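PDB 5Y9D: acyl-coenzyme A oxidase 1 from Yarrowia lipolytica, which uses FAD to oxidise saturated acyl-CoA to the (2E)-enoyl-CoA, passing electrons to oxygen to give hydrogen peroxide in peroxisomal fatty acid beta-oxidation. Local coordinates for residues Ala221-His226 and Arg233-Pro238; Ala418-Phe423 and Gln571-Ser576; Ser576-Ile581 and Leu598-Ser603. One frame throughout, in Å; residues are numbered along the deposited sequence.

Interaction 1 (Ala221-His226 and Arg233-Pro238)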
loop_
_atom_site.group_PDB
_atom_site.type_symbol
_atom_site.label_atom_id
_atom_site.label_comp_id
_atom_site.label_asym_id
_atom_site.label_seq_id
_atom_site.Cartn_x
_atom_site.Cartn_y
_atom_site.Cartn_z
ATOM N N ALA A 221 8.245 0.279 32.491
ATOM C CA ALA A 221 8.634 -0.971 33.128
ATOM C C ALA A 221 7.696 -1.336 34.278
ATOM O O ALA A 221 6.994 -0.482 34.835
ATOM C CB ALA A 221 10.055 -0.845 33.660
ATOM N N LYS A 222 7.731 -2.602 34.661
ATOM C CA LYS A 222 6.961 -3.068 35.799
ATOM C C LYS A 222 7.651 -2.655 37.067
ATOM O O LYS A 222 8.815 -2.994 37.309
ATOM C CB LYS A 222 6.764 -4.577 35.751
ATOM C CG LYS A 222 5.855 -5.006 34.624
ATOM C CD LYS A 222 4.540 -4.238 34.701
ATOM C CE LYS A 222 3.494 -4.785 33.761
ATOM N NZ LYS A 222 3.341 -6.255 33.956
ATOM N N LEU A 223 6.920 -1.878 37.857
ATOM C CA LEU A 223 7.391 -1.365 39.132
ATOM C C LEU A 223 7.337 -2.494 40.148
ATOM O O LEU A 223 6.238 -2.956 40.512
ATOM C CB LEU A 223 6.450 -0.255 39.553
ATOM C CG LEU A 223 6.585 0.272 40.961
ATOM C CD1 LEU A 223 7.964 0.877 41.081
ATOM C CD2 LEU A 223 5.481 1.300 41.181
ATOM N N ILE A 224 8.503 -2.975 40.591
ATOM C CA ILE A 224 8.502 -4.064 41.551
ATOM C C ILE A 224 8.994 -3.575 42.900
ATOM O O ILE A 224 10.080 -3.068 42.993
ATOM C CB ILE A 224 9.320 -5.297 41.113
ATOM C CG1 ILE A 224 9.198 -5.587 39.614
ATOM C CG2 ILE A 224 8.862 -6.522 41.893
ATOM C CD1 ILE A 224 7.799 -5.843 39.110
ATOM N N VAL A 225 8.175 -3.750 43.932
ATOM C CA VAL A 225 8.507 -3.393 45.325
ATOM C C VAL A 225 8.147 -4.585 46.221
ATOM O O VAL A 225 7.023 -5.105 46.166
ATOM C CB VAL A 225 7.734 -2.136 45.818
ATOM C CG1 VAL A 225 8.325 -1.615 47.127
ATOM C CG2 VAL A 225 7.759 -1.017 44.786
ATOM N N HIS A 226 9.108 -5.032 47.027
ATOM C CA HIS A 226 8.910 -6.170 47.941
ATOM C C HIS A 226 8.254 -7.384 47.284
ATOM O O HIS A 226 7.393 -8.048 47.883
ATOM C CB HIS A 226 8.074 -5.725 49.131
ATOM C CG HIS A 226 8.670 -4.577 49.872
ATOM N ND1 HIS A 226 10.005 -4.530 50.205
ATOM C CD2 HIS A 226 8.120 -3.436 50.345
ATOM C CE1 HIS A 226 10.255 -3.405 50.849
ATOM N NE2 HIS A 226 9.129 -2.721 50.947
ATOM N N ARG A 233 4.894 1.578 34.851
ATOM C CA ARG A 233 5.209 2.877 35.390
ATOM C C ARG A 233 6.280 3.564 34.534
ATOM O O ARG A 233 6.819 2.965 33.634
ATOM C CB ARG A 233 5.660 2.733 36.831
ATOM C CG ARG A 233 4.644 3.125 37.884
ATOM C CD ARG A 233 3.209 3.115 37.415
ATOM N NE ARG A 233 2.329 2.594 38.447
ATOM C CZ ARG A 233 1.127 2.079 38.226
ATOM N NH1 ARG A 233 0.636 2.018 37.003
ATOM N NH2 ARG A 233 0.412 1.623 39.233
ATOM N N ASN A 234 6.529 4.840 34.789
ATOM C CA ASN A 234 7.392 5.686 33.982
ATOM C C ASN A 234 8.702 6.077 34.639
ATOM O O ASN A 234 8.678 6.658 35.688
ATOM C CB ASN A 234 6.642 6.989 33.763
ATOM C CG ASN A 234 6.022 7.073 32.415
ATOM O OD1 ASN A 234 6.350 6.299 31.547
ATOM N ND2 ASN A 234 5.128 8.013 32.226
ATOM N N PHE A 235 9.847 5.839 34.015
ATOM C CA PHE A 235 11.107 6.282 34.642
ATOM C C PHE A 235 12.007 6.973 33.635
ATOM O O PHE A 235 12.056 6.571 32.490
ATOM C CB PHE A 235 11.856 5.096 35.265
ATOM C CG PHE A 235 10.964 4.134 36.002
ATOM C CD1 PHE A 235 10.137 3.259 35.316
ATOM C CD2 PHE A 235 10.948 4.108 37.396
ATOM C CE1 PHE A 235 9.287 2.392 36.006
ATOM C CE2 PHE A 235 10.121 3.232 38.099
ATOM C CZ PHE A 235 9.283 2.366 37.407
ATOM N N VAL A 236 12.701 8.018 34.060
ATOM C CA VAL A 236 13.761 8.587 33.271
ATOM C C VAL A 236 15.060 7.836 33.531
ATOM O O VAL A 236 15.523 7.761 34.680
ATOM C CB VAL A 236 14.025 10.059 33.594
ATOM C CG1 VAL A 236 15.177 10.582 32.724
ATOM C CG2 VAL A 236 12.763 10.887 33.379
ATOM N N VAL A 237 15.670 7.327 32.455
ATOM C CA VAL A 237 16.922 6.601 32.550
ATOM C C VAL A 237 17.922 7.268 31.604
ATOM O O VAL A 237 17.664 7.360 30.408
ATOM C CB VAL A 237 16.733 5.102 32.179
ATOM C CG1 VAL A 237 17.988 4.287 32.494
ATOM C CG2 VAL A 237 15.508 4.503 32.873
ATOM N N PRO A 238 19.073 7.740 32.145
ATOM C CA PRO A 238 20.183 8.198 31.292
ATOM C C PRO A 238 20.694 7.051 30.472
ATOM O O PRO A 238 20.843 5.935 30.998
ATOM C CB PRO A 238 21.273 8.601 32.293
ATOM C CG PRO A 238 20.563 8.792 33.592
ATOM C CD PRO A 238 19.442 7.802 33.570
#

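Interaction 2 (Ala418-Phe423 and Gln571-Ser576)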
loop_
_atom_site.group_PDB
_atom_site.type_symbol
_atom_site.label_atom_id
_atom_site.label_comp_id
_atom_site.label_asym_id
_atom_site.label_seq_id
_atom_site.Cartn_x
_atom_site.Cartn_y
_atom_site.Cartn_z
ATOM N N ALA A 418 -8.830 7.220 19.007
ATOM C CA ALA A 418 -8.214 5.979 18.632
ATOM C C ALA A 418 -8.833 5.496 17.331
ATOM O O ALA A 418 -8.132 5.133 16.378
ATOM C CB ALA A 418 -8.385 4.960 19.743
ATOM N N GLY A 419 -10.158 5.504 17.281
ATOM C CA GLY A 419 -10.862 5.088 16.075
ATOM C C GLY A 419 -10.641 6.086 14.969
ATOM O O GLY A 419 -10.489 5.713 13.819
ATOM N N MET A 420 -10.646 7.367 15.299
ATOM C CA MET A 420 -10.394 8.371 14.283
ATOM C C MET A 420 -8.947 8.312 13.739
ATOM O O MET A 420 -8.721 8.473 12.546
ATOM C CB MET A 420 -10.705 9.754 14.801
ATOM C CG MET A 420 -10.743 10.748 13.666
ATOM S SD MET A 420 -12.415 11.187 13.228
ATOM C CE MET A 420 -12.615 12.475 14.499
ATOM N N LYS A 421 -7.976 8.065 14.607
ATOM C CA LYS A 421 -6.596 7.792 14.174
ATOM C C LYS A 421 -6.562 6.601 13.226
ATOM O O LYS A 421 -6.063 6.697 12.109
ATOM C CB LYS A 421 -5.686 7.543 15.385
ATOM C CG LYS A 421 -4.213 7.340 15.086
ATOM C CD LYS A 421 -3.868 5.915 14.679
ATOM C CE LYS A 421 -2.414 5.589 14.987
ATOM N NZ LYS A 421 -2.070 4.157 14.779
ATOM N N ALA A 422 -7.094 5.472 13.653
ATOM C CA ALA A 422 -6.999 4.301 12.815
ATOM C C ALA A 422 -7.590 4.542 11.431
ATOM O O ALA A 422 -6.934 4.337 10.418
ATOM C CB ALA A 422 -7.633 3.087 13.488
ATOM N N PHE A 423 -8.817 5.002 11.368
ATOM C CA PHE A 423 -9.481 5.084 10.066
ATOM C C PHE A 423 -8.923 6.181 9.204
ATOM O O PHE A 423 -8.729 5.953 7.978
ATOM C CB PHE A 423 -10.993 5.180 10.213
ATOM C CG PHE A 423 -11.574 3.957 10.839
ATOM C CD1 PHE A 423 -11.556 2.761 10.150
ATOM C CD2 PHE A 423 -12.071 3.979 12.133
ATOM C CE1 PHE A 423 -12.068 1.609 10.720
ATOM C CE2 PHE A 423 -12.573 2.822 12.715
ATOM C CZ PHE A 423 -12.572 1.628 12.010
ATOM N N GLN A 571 -19.623 7.966 10.324
ATOM C CA GLN A 571 -20.766 8.826 10.678
ATOM C C GLN A 571 -20.312 10.122 11.373
ATOM O O GLN A 571 -20.863 11.193 11.147
ATOM C CB GLN A 571 -21.777 8.027 11.544
ATOM C CG GLN A 571 -22.950 8.812 12.122
ATOM C CD GLN A 571 -22.570 9.617 13.351
ATOM O OE1 GLN A 571 -21.692 9.223 14.133
ATOM N NE2 GLN A 571 -23.176 10.772 13.499
ATOM N N HIS A 572 -19.309 10.031 12.221
ATOM C CA HIS A 572 -18.774 11.217 12.854
ATOM C C HIS A 572 -18.184 12.221 11.856
ATOM O O HIS A 572 -18.355 13.456 12.002
ATOM C CB HIS A 572 -17.698 10.829 13.844
ATOM C CG HIS A 572 -17.358 11.912 14.813
ATOM N ND1 HIS A 572 -18.283 12.447 15.677
ATOM C CD2 HIS A 572 -16.188 12.532 15.084
ATOM C CE1 HIS A 572 -17.706 13.366 16.428
ATOM N NE2 HIS A 572 -16.432 13.432 16.093
ATOM N N LEU A 573 -17.486 11.714 10.848
ATOM C CA LEU A 573 -16.782 12.609 9.930
ATOM C C LEU A 573 -17.759 13.276 9.010
ATOM O O LEU A 573 -17.695 14.498 8.803
ATOM C CB LEU A 573 -15.729 11.886 9.119
ATOM C CG LEU A 573 -14.385 11.688 9.798
ATOM C CD1 LEU A 573 -13.496 10.893 8.836
ATOM C CD2 LEU A 573 -13.707 13.009 10.173
ATOM N N ILE A 574 -18.659 12.468 8.456
ATOM C CA ILE A 574 -19.736 12.977 7.606
ATOM C C ILE A 574 -20.485 14.065 8.380
ATOM O O ILE A 574 -20.654 15.173 7.887
ATOM C CB ILE A 574 -20.681 11.829 7.141
ATOM C CG1 ILE A 574 -19.966 10.968 6.094
ATOM C CG2 ILE A 574 -22.037 12.372 6.646
ATOM C CD1 ILE A 574 -20.684 9.670 5.791
ATOM N N SER A 575 -20.856 13.769 9.622
ATOM C CA SER A 575 -21.563 14.762 10.449
ATOM C C SER A 575 -20.742 15.994 10.714
ATOM O O SER A 575 -21.289 17.089 10.708
ATOM C CB SER A 575 -21.988 14.187 11.796
ATOM O OG SER A 575 -23.219 13.534 11.683
ATOM N N SER A 576 -19.447 15.823 10.986
ATOM C CA SER A 576 -18.596 16.971 11.269
ATOM C C SER A 576 -18.404 17.871 10.051
ATOM O O SER A 576 -18.307 19.077 10.190
ATOM C CB SER A 576 -17.237 16.531 11.809
ATOM O OG SER A 576 -17.406 15.682 12.929
#

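Interaction 3 (Ser576-Ile581 and Leu598-Ser603)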
loop_
_atom_site.group_PDB
_atom_site.type_symbol
_atom_site.label_atom_id
_atom_site.label_comp_id
_atom_site.label_asym_id
_atom_site.label_seq_id
_atom_site.Cartn_x
_atom_site.Cartn_y
_atom_site.Cartn_z
ATOM N N SER A 576 -19.447 15.823 10.986
ATOM C CA SER A 576 -18.596 16.971 11.269
ATOM C C SER A 576 -18.404 17.871 10.051
ATOM O O SER A 576 -18.307 19.077 10.190
ATOM C CB SER A 576 -17.237 16.531 11.809
ATOM O OG SER A 576 -17.406 15.682 12.929
ATOM N N PHE A 577 -18.358 17.283 8.867
ATOM C CA PHE A 577 -18.222 18.051 7.637
ATOM C C PHE A 577 -19.437 18.927 7.422
ATOM O O PHE A 577 -19.294 20.113 7.136
ATOM C CB PHE A 577 -18.046 17.118 6.438
ATOM C CG PHE A 577 -17.419 17.762 5.231
ATOM C CD1 PHE A 577 -17.122 19.129 5.183
ATOM C CD2 PHE A 577 -17.161 16.998 4.115
ATOM C CE1 PHE A 577 -16.556 19.689 4.062
ATOM C CE2 PHE A 577 -16.605 17.562 2.985
ATOM C CZ PHE A 577 -16.290 18.908 2.965
ATOM N N TYR A 578 -20.631 18.362 7.584
ATOM C CA TYR A 578 -21.878 19.166 7.454
ATOM C C TYR A 578 -22.002 20.276 8.495
ATOM O O TYR A 578 -22.501 21.342 8.205
ATOM C CB TYR A 578 -23.106 18.264 7.564
ATOM C CG TYR A 578 -23.378 17.497 6.312
ATOM C CD1 TYR A 578 -23.552 18.153 5.116
ATOM C CD2 TYR A 578 -23.479 16.112 6.322
ATOM C CE1 TYR A 578 -23.803 17.456 3.958
ATOM C CE2 TYR A 578 -23.752 15.414 5.159
ATOM C CZ TYR A 578 -23.919 16.104 3.981
ATOM O OH TYR A 578 -24.173 15.444 2.812
ATOM N N ALA A 579 -21.565 19.996 9.713
ATOM C CA ALA A 579 -21.626 20.968 10.784
ATOM C C ALA A 579 -20.764 22.183 10.462
ATOM O O ALA A 579 -21.111 23.289 10.859
ATOM C CB ALA A 579 -21.179 20.335 12.098
ATOM N N ARG A 580 -19.643 21.977 9.762
ATOM C CA ARG A 580 -18.789 23.101 9.320
ATOM C C ARG A 580 -19.320 23.821 8.052
ATOM O O ARG A 580 -19.135 25.022 7.898
ATOM C CB ARG A 580 -17.339 22.635 9.054
ATOM C CG ARG A 580 -16.531 22.231 10.272
ATOM C CD ARG A 580 -15.809 23.375 10.942
ATOM N NE ARG A 580 -14.612 23.827 10.210
ATOM C CZ ARG A 580 -13.403 23.257 10.241
ATOM N NH1 ARG A 580 -13.189 22.150 10.941
ATOM N NH2 ARG A 580 -12.391 23.806 9.571
ATOM N N ILE A 581 -19.939 23.079 7.139
ATOM C CA ILE A 581 -20.522 23.648 5.903
ATOM C C ILE A 581 -21.681 24.604 6.246
ATOM O O ILE A 581 -21.981 25.560 5.506
ATOM C CB ILE A 581 -21.008 22.524 4.942
ATOM C CG1 ILE A 581 -19.857 21.555 4.663
ATOM C CG2 ILE A 581 -21.592 23.082 3.642
ATOM C CD1 ILE A 581 -19.851 20.894 3.304
ATOM N N LEU A 598 -21.260 13.939 -1.844
ATOM C CA LEU A 598 -20.460 12.979 -2.546
ATOM C C LEU A 598 -19.797 12.015 -1.554
ATOM O O LEU A 598 -19.883 10.801 -1.694
ATOM C CB LEU A 598 -19.411 13.702 -3.380
ATOM C CG LEU A 598 -18.379 12.806 -4.065
ATOM C CD1 LEU A 598 -19.045 11.740 -4.902
ATOM C CD2 LEU A 598 -17.485 13.678 -4.924
ATOM N N PHE A 599 -19.130 12.562 -0.552
ATOM C CA PHE A 599 -18.502 11.767 0.519
ATOM C C PHE A 599 -19.536 10.838 1.166
ATOM O O PHE A 599 -19.347 9.636 1.240
ATOM C CB PHE A 599 -17.886 12.743 1.549
ATOM C CG PHE A 599 -17.288 12.086 2.758
ATOM C CD1 PHE A 599 -16.486 10.980 2.639
ATOM C CD2 PHE A 599 -17.502 12.627 4.014
ATOM C CE1 PHE A 599 -15.958 10.367 3.734
ATOM C CE2 PHE A 599 -16.952 12.043 5.128
ATOM C CZ PHE A 599 -16.180 10.903 4.983
ATOM N N ALA A 600 -20.637 11.412 1.625
ATOM C CA ALA A 600 -21.732 10.643 2.221
ATOM C C ALA A 600 -22.247 9.529 1.319
ATOM O O ALA A 600 -22.225 8.361 1.727
ATOM C CB ALA A 600 -22.872 11.574 2.604
ATOM N N LEU A 601 -22.697 9.870 0.105
ATOM C CA LEU A 601 -23.270 8.859 -0.807
ATOM C C LEU A 601 -22.256 7.842 -1.267
ATOM O O LEU A 601 -22.547 6.643 -1.357
ATOM C CB LEU A 601 -23.902 9.503 -2.043
ATOM C CG LEU A 601 -25.224 10.216 -1.769
ATOM C CD1 LEU A 601 -25.624 11.095 -2.936
ATOM C CD2 LEU A 601 -26.328 9.234 -1.450
ATOM N N TRP A 602 -21.065 8.309 -1.591
ATOM C CA TRP A 602 -19.989 7.392 -1.889
ATOM C C TRP A 602 -19.776 6.423 -0.730
ATOM O O TRP A 602 -19.481 5.257 -0.978
ATOM C CB TRP A 602 -18.701 8.156 -2.179
ATOM C CG TRP A 602 -17.491 7.293 -2.391
ATOM C CD1 TRP A 602 -17.195 6.530 -3.495
ATOM C CD2 TRP A 602 -16.394 7.133 -1.486
ATOM N NE1 TRP A 602 -15.989 5.907 -3.323
ATOM C CE2 TRP A 602 -15.472 6.254 -2.103
ATOM C CE3 TRP A 602 -16.093 7.664 -0.213
ATOM C CZ2 TRP A 602 -14.279 5.888 -1.499
ATOM C CZ3 TRP A 602 -14.898 7.300 0.396
ATOM C CH2 TRP A 602 -14.003 6.433 -0.242
ATOM N N SER A 603 -19.907 6.886 0.520
ATOM C CA SER A 603 -19.683 6.008 1.683
ATOM C C SER A 603 -20.779 4.961 1.773
ATOM O O SER A 603 -20.506 3.814 2.113
ATOM C CB SER A 603 -19.629 6.780 2.991
ATOM O OG SER A 603 -18.573 7.705 2.997
#

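Interaction 1 (Ala221-His226 and Arg233-Pro238)
Two backbone hydrogen bonds tie Ala-221 to Arg-233 and make them a hydrogen-bonded antiparallel pair. Arg-233 N donates to Ala-221 O at 2.9 Å, and the return bond, from Ala-221 N to Arg-233 O, is longer at 3.2 Å. Beyond this pair the two short strand segments diverge, their N-to-C directions lying 98° apart.

The side-chain contacts gather around Leu-223 and Phe-235. The Phe-235 ring offers its edge to strand 221-225: CE1 lies 4.1 Å from Ala-221 CB and, one atom further round the rim, CZ is 4.2 Å from Leu-223 CD1. CG of Phe-235 stands beside its own backbone N (chi1 -42°), which turns the ring back toward the pair. Leu-223 splits its two methyls between partners: CD1 goes to the ring and CD2 to the aliphatic part of Arg-233, 3.9 Å from CG. Different in kind is the approach of Ala-221 O, a carbonyl in the plane of the Phe-235 ring, 3.9 Å from CE1 at the polarised ring edge.

Around this patch, Phe-193 meets the Phe-235 ring edge-to-face, and Met-282 touches both Arg-233 and Phe-235. Leu-223 carries the hairpin pairing onward through backbone bonds with Tyr-230 and Gly-231. This is a twisted beta hairpin, formed by strands 216-225 and 228-238 in the beta-rich middle domain characteristic of the acyl-CoA dehydrogenase and oxidase fold.

Interaction 2 (Ala418-Phe423 and Gln571-Ser576)
Met-420 reaches across from helix 400-437 and meets two neighbouring side chains of helix 558-581 with its last two atoms. Its methyl, CE, comes up to the edge of the His-572 imidazole, in the ring plane, 3.6 Å from CD2; the two side chains cross at about a right angle. The sulfur, one bond back along the chain, rests against Leu-573, with SD 3.8 Å from CD2 and 4.0 Å from CG, and here the chains pass at a slant. Met-420 first extends away from its backbone N (chi1 -167°); the bends at chi2 and chi3 then turn CE toward His-572 while SD stays on Leu-573. His-572 likewise projects its ring away from its own N, toward the methionine.

One face of the imidazole is packed by Ser-576 OG, one helical turn on and 3.9 Å above the ring centre. That hydroxyl is hydrogen-bonded to Glu-377 OE1 of helix 355-391, a helix whose Tyr-367 touches Leu-573.

No hydrogen bond or salt bridge spans the two segments, and their closest CA atoms, those of Met-420 and Leu-573, remain 8.8 Å apart. The cohesion between them is therefore van der Waals in kind, with the polarisable thioether spanning the gap and the imidazole meeting it through a carbon.

Interaction 3 (Ser576-Ile581 and Leu598-Ser603)
Phe-577 and Phe-599 meet inside the helical bundle, CD2 to CD2 at 4.4 Å. The Phe-577 ring turns its edge to Phe-599, whose own ring receives it obliquely. Phe-577 holds CG away from its backbone N (chi1 -159°), directing the ring toward the other helix. The second touch is just as light: Tyr-578 OH stands 4.1 Å from Ala-600 CB. That hydroxyl finds its polar partner in Asn-597, with which it hydrogen-bonds.

Helices 558-581 and 589-606, consecutive in the chain, pack here within the C-terminal helical region of the acyl-CoA oxidase, and the facing CA atoms of Phe-577 and Phe-599 are 9.5 Å apart. The same two helices go on packing beyond the segments, with Ile-581 on Leu-592, Leu-593 and Ala-596. From helix 355-391, Tyr-367 meets the Phe-599 ring with planes at about 25°. At Phe-599 O, the amide and hydroxyl of Ser-603 arrive from opposite faces of the carbonyl plane, the OG bond being 2.7 Å; Ser-603 OG is also hydrogen-bonded to Arg-570 NE.

On the more exposed side Ala-579 is exposed and Arg-580 partly so, and neither touches 598-603; Arg-580 is held there by NH1, in a salt bridge to Asp-376, and by NH2, hydrogen-bonded to Phe-50 O.

How the interactions relate
Interaction 1 comes first along the chain and belongs to the beta-rich middle domain; interactions 2 and 3 follow in turn among the later helices. The centre of interaction 1 is 36 Å from that of interaction 2 and 47 Å from that of interaction 3, and it touches neither. Interactions 2 and 3 have centres only 12 Å apart and share helix 558-581, with Ser-576 common to both. They also touch directly, Ile-574 CG1 lying 3.3 Å from Phe-599 CE2. Helix 558-581 thus packs against helix 400-437 at one point and helix 589-606 at another, joining the C-alpha1 region to the C-terminal helices.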